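Local coordinates for putative cytosine/guanine deaminase (Unidentified, PDB 2PAJ), which catalyses the zinc-dependent hydrolytic deamination of pterins such as isoxanthopterin, turning a 2-amino-4-hydroxypteridine into a 2,4-dihydroxypteridine and ammonium, at residues A[69-73]-A[387-391]; A[414-420]-A[441-447]. All coordinates share one frame; numbering follows the deposited sequence.

Contact 1: A[69-73]-A[387-391]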
ATOM      1  N   TYR A  69      10.022  -8.046 -11.202  1.00 52.05           N
ATOM      2  CA  TYR A  69       9.920  -7.803  -9.763  1.00 51.94           C
ATOM      3  C   TYR A  69       8.505  -8.230  -9.378  1.00 51.57           C
ATOM      4  O   TYR A  69       7.630  -8.363 -10.240  1.00 50.64           O
ATOM      5  CB  TYR A  69       9.981  -6.293  -9.482  1.00 53.90           C
ATOM      6  CG  TYR A  69      11.320  -5.618  -9.208  1.00 55.11           C
ATOM      7  CD1 TYR A  69      12.463  -5.917  -9.959  1.00 56.67           C
ATOM      8  CD2 TYR A  69      11.411  -4.607  -8.237  1.00 56.17           C
ATOM      9  CE1 TYR A  69      13.657  -5.231  -9.753  1.00 58.47           C
ATOM     10  CE2 TYR A  69      12.593  -3.916  -8.025  1.00 57.74           C
ATOM     11  CZ  TYR A  69      13.713  -4.229  -8.787  1.00 58.59           C
ATOM     12  OH  TYR A  69      14.875  -3.522  -8.599  1.00 57.96           O
ATOM     13  N   PRO A  70       8.262  -8.491  -8.089  1.00 50.93           N
ATOM     14  CA  PRO A  70       6.884  -8.857  -7.768  1.00 50.27           C
ATOM     15  C   PRO A  70       6.223  -7.475  -7.642  1.00 50.05           C
ATOM     16  O   PRO A  70       6.891  -6.515  -7.252  1.00 51.07           O
ATOM     17  CB  PRO A  70       7.021  -9.597  -6.440  1.00 49.83           C
ATOM     18  CG  PRO A  70       8.224  -9.021  -5.841  1.00 50.18           C
ATOM     19  CD  PRO A  70       9.170  -8.893  -7.006  1.00 51.54           C
ATOM     20  N   ALA A  71       4.955  -7.336  -8.016  1.00 49.49           N
ATOM     21  CA  ALA A  71       4.282  -6.037  -7.923  1.00 48.23           C
ATOM     22  C   ALA A  71       4.372  -5.482  -6.491  1.00 48.26           C
ATOM     23  O   ALA A  71       4.425  -6.243  -5.529  1.00 49.72           O
ATOM     24  CB  ALA A  71       2.827  -6.173  -8.365  1.00 47.15           C
ATOM     25  N   TRP A  72       4.399  -4.162  -6.341  1.00 47.60           N
ATOM     26  CA  TRP A  72       4.507  -3.577  -5.010  1.00 46.87           C
ATOM     27  C   TRP A  72       3.239  -3.720  -4.177  1.00 46.42           C
ATOM     28  O   TRP A  72       2.132  -3.844  -4.692  1.00 46.65           O
ATOM     29  CB  TRP A  72       4.836  -2.079  -5.082  1.00 48.68           C
ATOM     30  CG  TRP A  72       6.070  -1.723  -5.835  1.00 47.62           C
ATOM     31  CD1 TRP A  72       6.144  -1.084  -7.042  1.00 47.20           C
ATOM     32  CD2 TRP A  72       7.412  -2.047  -5.467  1.00 47.78           C
ATOM     33  NE1 TRP A  72       7.447  -1.004  -7.453  1.00 49.52           N
ATOM     34  CE2 TRP A  72       8.252  -1.587  -6.505  1.00 50.15           C
ATOM     35  CE3 TRP A  72       7.992  -2.690  -4.363  1.00 48.37           C
ATOM     36  CZ2 TRP A  72       9.645  -1.745  -6.474  1.00 50.03           C
ATOM     37  CZ3 TRP A  72       9.366  -2.850  -4.328  1.00 47.24           C
ATOM     38  CH2 TRP A  72      10.182  -2.378  -5.383  1.00 49.23           C
ATOM     39  N   VAL A  73       3.432  -3.692  -2.868  1.00 45.80           N
ATOM     40  CA  VAL A  73       2.355  -3.771  -1.902  1.00 45.53           C
ATOM     41  C   VAL A  73       2.483  -2.526  -1.020  1.00 45.28           C
ATOM     42  O   VAL A  73       3.420  -2.400  -0.234  1.00 45.63           O
ATOM     43  CB  VAL A  73       2.478  -5.034  -1.024  1.00 45.80           C
ATOM     44  CG1 VAL A  73       1.286  -5.139  -0.090  1.00 45.67           C
ATOM     45  CG2 VAL A  73       2.573  -6.258  -1.898  1.00 44.45           C
ATOM     46  N   ILE A 387      13.431  -4.674  -1.474  1.00 55.39           N
ATOM     47  CA  ILE A 387      12.415  -5.227  -2.354  1.00 53.77           C
ATOM     48  C   ILE A 387      11.509  -6.127  -1.531  1.00 52.91           C
ATOM     49  O   ILE A 387      10.330  -6.272  -1.823  1.00 52.49           O
ATOM     50  CB  ILE A 387      13.045  -6.041  -3.516  1.00 53.69           C
ATOM     51  CG1 ILE A 387      13.767  -5.103  -4.486  1.00 52.99           C
ATOM     52  CG2 ILE A 387      11.967  -6.805  -4.262  1.00 51.63           C
ATOM     53  CD1 ILE A 387      14.500  -5.827  -5.603  1.00 53.95           C
ATOM     54  N   HIS A 388      12.068  -6.724  -0.491  1.00 52.38           N
ATOM     55  CA  HIS A 388      11.295  -7.600   0.373  1.00 51.89           C
ATOM     56  C   HIS A 388      10.266  -6.775   1.118  1.00 50.70           C
ATOM     57  O   HIS A 388       9.088  -7.119   1.150  1.00 50.70           O
ATOM     58  CB  HIS A 388      12.199  -8.297   1.386  1.00 52.47           C
ATOM     59  CG  HIS A 388      11.492  -9.339   2.182  1.00 54.05           C
ATOM     60  ND1 HIS A 388      11.492  -9.353   3.559  1.00 55.52           N
ATOM     61  CD2 HIS A 388      10.730 -10.384   1.792  1.00 54.49           C
ATOM     62  CE1 HIS A 388      10.757 -10.362   3.984  1.00 55.50           C
ATOM     63  NE2 HIS A 388      10.283 -11.003   2.931  1.00 57.04           N
ATOM     64  N   TRP A 389      10.730  -5.686   1.723  1.00 48.37           N
ATOM     65  CA  TRP A 389       9.864  -4.793   2.480  1.00 46.27           C
ATOM     66  C   TRP A 389       8.710  -4.274   1.638  1.00 45.68           C
ATOM     67  O   TRP A 389       7.578  -4.206   2.107  1.00 45.05           O
ATOM     68  CB  TRP A 389      10.669  -3.609   3.007  1.00 45.71           C
ATOM     69  CG  TRP A 389      11.661  -3.976   4.046  1.00 48.28           C
ATOM     70  CD1 TRP A 389      11.687  -5.124   4.787  1.00 46.72           C
ATOM     71  CD2 TRP A 389      12.719  -3.152   4.556  1.00 49.23           C
ATOM     72  NE1 TRP A 389      12.683  -5.069   5.732  1.00 47.88           N
ATOM     73  CE2 TRP A 389      13.334  -3.868   5.620  1.00 49.45           C
ATOM     74  CE3 TRP A 389      13.204  -1.875   4.229  1.00 49.84           C
ATOM     75  CZ2 TRP A 389      14.415  -3.350   6.361  1.00 50.65           C
ATOM     76  CZ3 TRP A 389      14.273  -1.359   4.963  1.00 51.69           C
ATOM     77  CH2 TRP A 389      14.865  -2.098   6.022  1.00 50.96           C
ATOM     78  N   GLY A 390       9.005  -3.932   0.386  1.00 45.04           N
ATOM     79  CA  GLY A 390       7.999  -3.386  -0.510  1.00 44.32           C
ATOM     80  C   GLY A 390       7.067  -4.374  -1.175  1.00 43.19           C
ATOM     81  O   GLY A 390       6.109  -3.974  -1.843  1.00 42.12           O
ATOM     82  N   THR A 391       7.340  -5.660  -0.987  1.00 43.08           N
ATOM     83  CA  THR A 391       6.515  -6.698  -1.587  1.00 44.13           C
ATOM     84  C   THR A 391       6.007  -7.712  -0.563  1.00 44.60           C
ATOM     85  O   THR A 391       5.028  -7.452   0.123  1.00 45.12           O
ATOM     86  CB  THR A 391       7.277  -7.439  -2.738  1.00 44.02           C
ATOM     87  OG1 THR A 391       8.455  -8.057  -2.215  1.00 42.92           O
ATOM     88  CG2 THR A 391       7.694  -6.456  -3.833  1.00 40.73           C
TER
HETATM   89  O   HOH W   1       5.015  -3.255   1.817  1.00 40.16           O
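Val73 and Gly390 supply the one direct hydrogen bond between residues 69-73 of the interrupted strand 67-73 and helix residues 387-391: Val73 N gives its proton to Gly390 O at 2.9 Å, close to straight (164° at the hydrogen). The same carbonyl oxygen lies at the edge of the Trp72 ring, near its plane, 3.4 Å from Trp72 CE3. A water within hydrogen-bonding distance of both Val73 O and Trp389 O links the two backbones beside this bond. Thr391 OG1 keeps to its own helix and donates to Ile387 O at 2.6 Å. With chi1 at 60°, that hydroxyl sits between the backbone N and the carbonyl carbon, while the methyl is left to face the strand. The methyl carries the packing on Pro70 and Trp72: Thr391 CG2 meets Pro70 CG at 3.3 Å, the two side chains crossing at about a right angle, and also nears the indole. Separately, Val73 CG2 leans on the backbone of Thr391, 3.4 Å from Thr391 O. One turn back, Ile387 CD1 touches Tyr69 CE2 at 3.6 Å, again roughly at right angles, and Tyr69 OH is bonded to the backbone oxygen of Ala431. The indole also packs on Met346, Ile347 and Val350 of helix 346-359. Strand 67-73 leads to the zinc ligands His76 and His78, as the first barrel strand does in amidohydrolases. The helix thus presents a backbone acceptor, a methyl and an aliphatic chain to the strand, while its threonine hydroxyl is satisfied internally: a buried, largely apolar seam pinned by backbone polar groups.

Contact 2: A[414-420]-A[441-447]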
ATOM      1  N   ILE A 414       2.777  -9.510 -10.892  1.00 52.74           N
ATOM      2  CA  ILE A 414       4.118  -9.277 -11.386  1.00 51.43           C
ATOM      3  C   ILE A 414       4.292  -7.975 -12.140  1.00 51.56           C
ATOM      4  O   ILE A 414       3.397  -7.520 -12.845  1.00 52.26           O
ATOM      5  CB  ILE A 414       4.552 -10.432 -12.322  1.00 50.21           C
ATOM      6  CG1 ILE A 414       4.324 -11.764 -11.618  1.00 49.73           C
ATOM      7  CG2 ILE A 414       6.028 -10.295 -12.703  1.00 50.97           C
ATOM      8  CD1 ILE A 414       4.542 -12.967 -12.506  1.00 51.15           C
ATOM      9  N   ALA A 415       5.472  -7.386 -11.984  1.00 51.63           N
ATOM     10  CA  ALA A 415       5.823  -6.162 -12.677  1.00 50.26           C
ATOM     11  C   ALA A 415       7.008  -6.453 -13.604  1.00 49.94           C
ATOM     12  O   ALA A 415       8.019  -7.014 -13.188  1.00 49.16           O
ATOM     13  CB  ALA A 415       6.181  -5.084 -11.683  1.00 50.84           C
ATOM     14  N   VAL A 416       6.858  -6.096 -14.871  1.00 49.68           N
ATOM     15  CA  VAL A 416       7.904  -6.289 -15.855  1.00 49.85           C
ATOM     16  C   VAL A 416       8.307  -4.901 -16.312  1.00 51.40           C
ATOM     17  O   VAL A 416       7.531  -4.215 -16.980  1.00 53.36           O
ATOM     18  CB  VAL A 416       7.385  -7.104 -17.040  1.00 48.35           C
ATOM     19  CG1 VAL A 416       8.466  -7.247 -18.105  1.00 48.40           C
ATOM     20  CG2 VAL A 416       6.942  -8.459 -16.545  1.00 45.07           C
ATOM     21  N   TYR A 417       9.516  -4.484 -15.942  1.00 52.22           N
ATOM     22  CA  TYR A 417      10.010  -3.153 -16.299  1.00 52.08           C
ATOM     23  C   TYR A 417      10.968  -3.096 -17.490  1.00 51.98           C
ATOM     24  O   TYR A 417      11.886  -3.909 -17.609  1.00 50.85           O
ATOM     25  CB  TYR A 417      10.714  -2.504 -15.103  1.00 49.37           C
ATOM     26  CG  TYR A 417       9.914  -2.448 -13.825  1.00 49.38           C
ATOM     27  CD1 TYR A 417      10.183  -3.336 -12.775  1.00 50.61           C
ATOM     28  CD2 TYR A 417       8.918  -1.486 -13.639  1.00 48.51           C
ATOM     29  CE1 TYR A 417       9.484  -3.261 -11.574  1.00 48.52           C
ATOM     30  CE2 TYR A 417       8.215  -1.405 -12.441  1.00 47.74           C
ATOM     31  CZ  TYR A 417       8.503  -2.294 -11.413  1.00 47.75           C
ATOM     32  OH  TYR A 417       7.818  -2.218 -10.221  1.00 45.23           O
ATOM     33  N   ARG A 418      10.742  -2.132 -18.374  1.00 53.20           N
ATOM     34  CA  ARG A 418      11.627  -1.941 -19.515  1.00 56.01           C
ATOM     35  C   ARG A 418      12.523  -0.754 -19.140  1.00 56.37           C
ATOM     36  O   ARG A 418      12.026   0.331 -18.831  1.00 57.91           O
ATOM     37  CB  ARG A 418      10.825  -1.642 -20.789  1.00 56.21           C
ATOM     38  CG  ARG A 418      11.692  -1.453 -22.027  1.00 57.04           C
ATOM     39  CD  ARG A 418      10.919  -1.767 -23.288  1.00 57.47           C
ATOM     40  NE  ARG A 418      10.761  -3.205 -23.496  1.00 59.57           N
ATOM     41  CZ  ARG A 418       9.727  -3.741 -24.134  1.00 60.74           C
ATOM     42  NH1 ARG A 418       8.769  -2.953 -24.611  1.00 62.30           N
ATOM     43  NH2 ARG A 418       9.650  -5.051 -24.311  1.00 59.89           N
ATOM     44  N   LEU A 419      13.838  -0.972 -19.129  1.00 56.82           N
ATOM     45  CA  LEU A 419      14.786   0.083 -18.770  1.00 56.32           C
ATOM     46  C   LEU A 419      15.269   0.798 -20.020  1.00 56.73           C
ATOM     47  O   LEU A 419      16.465   0.872 -20.278  1.00 58.76           O
ATOM     48  CB  LEU A 419      15.984  -0.512 -18.037  1.00 53.68           C
ATOM     49  CG  LEU A 419      15.704  -1.469 -16.880  1.00 53.58           C
ATOM     50  CD1 LEU A 419      17.020  -1.978 -16.336  1.00 52.87           C
ATOM     51  CD2 LEU A 419      14.913  -0.770 -15.786  1.00 53.50           C
ATOM     52  N   ASP A 420      14.332   1.336 -20.785  1.00 56.68           N
ATOM     53  CA  ASP A 420      14.645   2.030 -22.025  1.00 57.48           C
ATOM     54  C   ASP A 420      15.031   3.505 -21.849  1.00 55.63           C
ATOM     55  O   ASP A 420      15.296   4.207 -22.827  1.00 55.45           O
ATOM     56  CB  ASP A 420      13.443   1.899 -22.952  1.00 61.40           C
ATOM     57  CG  ASP A 420      12.155   2.319 -22.276  1.00 65.24           C
ATOM     58  OD1 ASP A 420      11.957   3.537 -22.058  1.00 66.59           O
ATOM     59  OD2 ASP A 420      11.345   1.427 -21.947  1.00 68.92           O
ATOM     60  N   PRO A 441      10.762   3.543 -13.925  1.00 52.24           N
ATOM     61  CA  PRO A 441      10.883   2.635 -15.061  1.00 52.12           C
ATOM     62  C   PRO A 441       9.581   2.473 -15.832  1.00 53.13           C
ATOM     63  O   PRO A 441       8.497   2.747 -15.328  1.00 52.82           O
ATOM     64  CB  PRO A 441      11.380   1.338 -14.423  1.00 50.83           C
ATOM     65  CG  PRO A 441      10.834   1.401 -13.059  1.00 50.28           C
ATOM     66  CD  PRO A 441      11.018   2.838 -12.662  1.00 51.83           C
ATOM     67  N   SER A 442       9.724   2.045 -17.075  1.00 54.18           N
ATOM     68  CA  SER A 442       8.608   1.842 -17.975  1.00 55.22           C
ATOM     69  C   SER A 442       7.956   0.483 -17.705  1.00 56.53           C
ATOM     70  O   SER A 442       8.599  -0.552 -17.851  1.00 57.08           O
ATOM     71  CB  SER A 442       9.133   1.931 -19.417  1.00 55.16           C
ATOM     72  OG  SER A 442       8.132   1.696 -20.388  1.00 58.44           O
ATOM     73  N   VAL A 443       6.689   0.485 -17.287  1.00 57.99           N
ATOM     74  CA  VAL A 443       5.980  -0.770 -17.033  1.00 59.62           C
ATOM     75  C   VAL A 443       5.428  -1.339 -18.340  1.00 60.55           C
ATOM     76  O   VAL A 443       4.337  -0.973 -18.792  1.00 61.91           O
ATOM     77  CB  VAL A 443       4.806  -0.604 -16.023  1.00 59.09           C
ATOM     78  CG1 VAL A 443       5.326  -0.632 -14.600  1.00 58.41           C
ATOM     79  CG2 VAL A 443       4.089   0.687 -16.283  1.00 60.21           C
ATOM     80  N   MET A 444       6.196  -2.231 -18.953  1.00 60.35           N
ATOM     81  CA  MET A 444       5.758  -2.834 -20.195  1.00 59.99           C
ATOM     82  C   MET A 444       4.649  -3.790 -19.796  1.00 57.08           C
ATOM     83  O   MET A 444       3.746  -4.072 -20.576  1.00 56.78           O
ATOM     84  CB  MET A 444       6.927  -3.575 -20.885  1.00 60.72           C
ATOM     85  CG  MET A 444       7.195  -4.992 -20.390  1.00 61.43           C
ATOM     86  SD  MET A 444       6.396  -6.260 -21.416  1.00 61.08           S
ATOM     87  CE  MET A 444       7.845  -7.166 -22.006  1.00 62.08           C
ATOM     88  N   ALA A 445       4.703  -4.264 -18.558  1.00 55.20           N
ATOM     89  CA  ALA A 445       3.687  -5.193 -18.086  1.00 54.28           C
ATOM     90  C   ALA A 445       3.500  -5.261 -16.571  1.00 52.79           C
ATOM     91  O   ALA A 445       4.457  -5.406 -15.822  1.00 50.60           O
ATOM     92  CB  ALA A 445       3.992  -6.586 -18.615  1.00 54.18           C
ATOM     93  N   LEU A 446       2.247  -5.155 -16.138  1.00 52.26           N
ATOM     94  CA  LEU A 446       1.886  -5.260 -14.727  1.00 50.96           C
ATOM     95  C   LEU A 446       0.785  -6.316 -14.689  1.00 52.55           C
ATOM     96  O   LEU A 446      -0.165  -6.251 -15.474  1.00 52.33           O
ATOM     97  CB  LEU A 446       1.331  -3.937 -14.186  1.00 48.19           C
ATOM     98  CG  LEU A 446       1.373  -3.643 -12.668  1.00 45.76           C
ATOM     99  CD1 LEU A 446       0.034  -3.101 -12.220  1.00 42.14           C
ATOM    100  CD2 LEU A 446       1.744  -4.883 -11.873  1.00 40.67           C
ATOM    101  N   PHE A 447       0.926  -7.288 -13.788  1.00 53.80           N
ATOM    102  CA  PHE A 447      -0.049  -8.356 -13.625  1.00 54.81           C
ATOM    103  C   PHE A 447      -0.646  -8.366 -12.238  1.00 55.86           C
ATOM    104  O   PHE A 447       0.075  -8.323 -11.245  1.00 54.18           O
ATOM    105  CB  PHE A 447       0.582  -9.718 -13.876  1.00 55.88           C
ATOM    106  CG  PHE A 447       0.870  -9.983 -15.310  1.00 58.63           C
ATOM    107  CD1 PHE A 447       2.144  -9.808 -15.824  1.00 59.34           C
ATOM    108  CD2 PHE A 447      -0.150 -10.379 -16.156  1.00 60.18           C
ATOM    109  CE1 PHE A 447       2.402 -10.021 -17.169  1.00 60.60           C
ATOM    110  CE2 PHE A 447       0.082 -10.595 -17.498  1.00 61.56           C
ATOM    111  CZ  PHE A 447       1.370 -10.416 -18.015  1.00 61.95           C
TER
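Tyr417 sets its ring beside Pro441 and Val443, all three side chains pointing the same way: Tyr417 CD2 is 3.5 Å from Pro441 CG, and Tyr417 CE2 3.7 Å from Val443 CG1. Ser442 O is at the ring's edge, and Tyr69 meets Tyr417 edge-to-face. Met444 CB lies over one face of the Arg418 guanidinium, whose NH1 makes a long, weak ion pair with Asp456; Ile414 O is at the edge of the Phe447 ring. Val416 CG1 touches Met444 CG at 3.5 Å; with CG between the backbone N and the carbonyl carbon (chi1 83°) and the chain bent further out, Met444 CE ends 3.6 Å from Arg418 NH2. Strands 414-418 and 445-447 run antiparallel (176°), extending the pairings of 414-418 with 67-73 and 442-448 with 451-455. Val416 N donates to Ala445 O at 2.7 Å and Arg418 N to Ser442 O at 2.7 Å. Met444 and Ala445 both face Val416 in a classic beta bulge. Ser442 OG bonds Asp457. Backbone bonds thus set the pairing; the face of Tyr417, Val443 and Leu446 is apolar apart from the tyrosine hydroxyl, while the other mixes Val416, Ala445 and Phe447 with Arg418 and Ser442.

In the fold
Strand 67-73 joins the two contacts: it packs against the helix of contact 1 and pairs antiparallel with strand 414-418 of contact 2, where Tyr69 O probably accepts a hydrogen bond from Ala415 N, 2.9 Å away. The centres are 14 Å apart. Contact 1 lies deeper, its centre about 10 Å from the centre of the chain, against about 19 Å for the centre of contact 2, and all its touching residues are buried; contact 2 is mostly buried but reaches partly exposed Arg418 and exposed Asp420. Accordingly, helix against strand relies on side-chain packing with a single direct backbone bond, whereas strand against strand rests on repeated backbone bonds. Trp72 NE1 packs against Tyr417 OH where the two join.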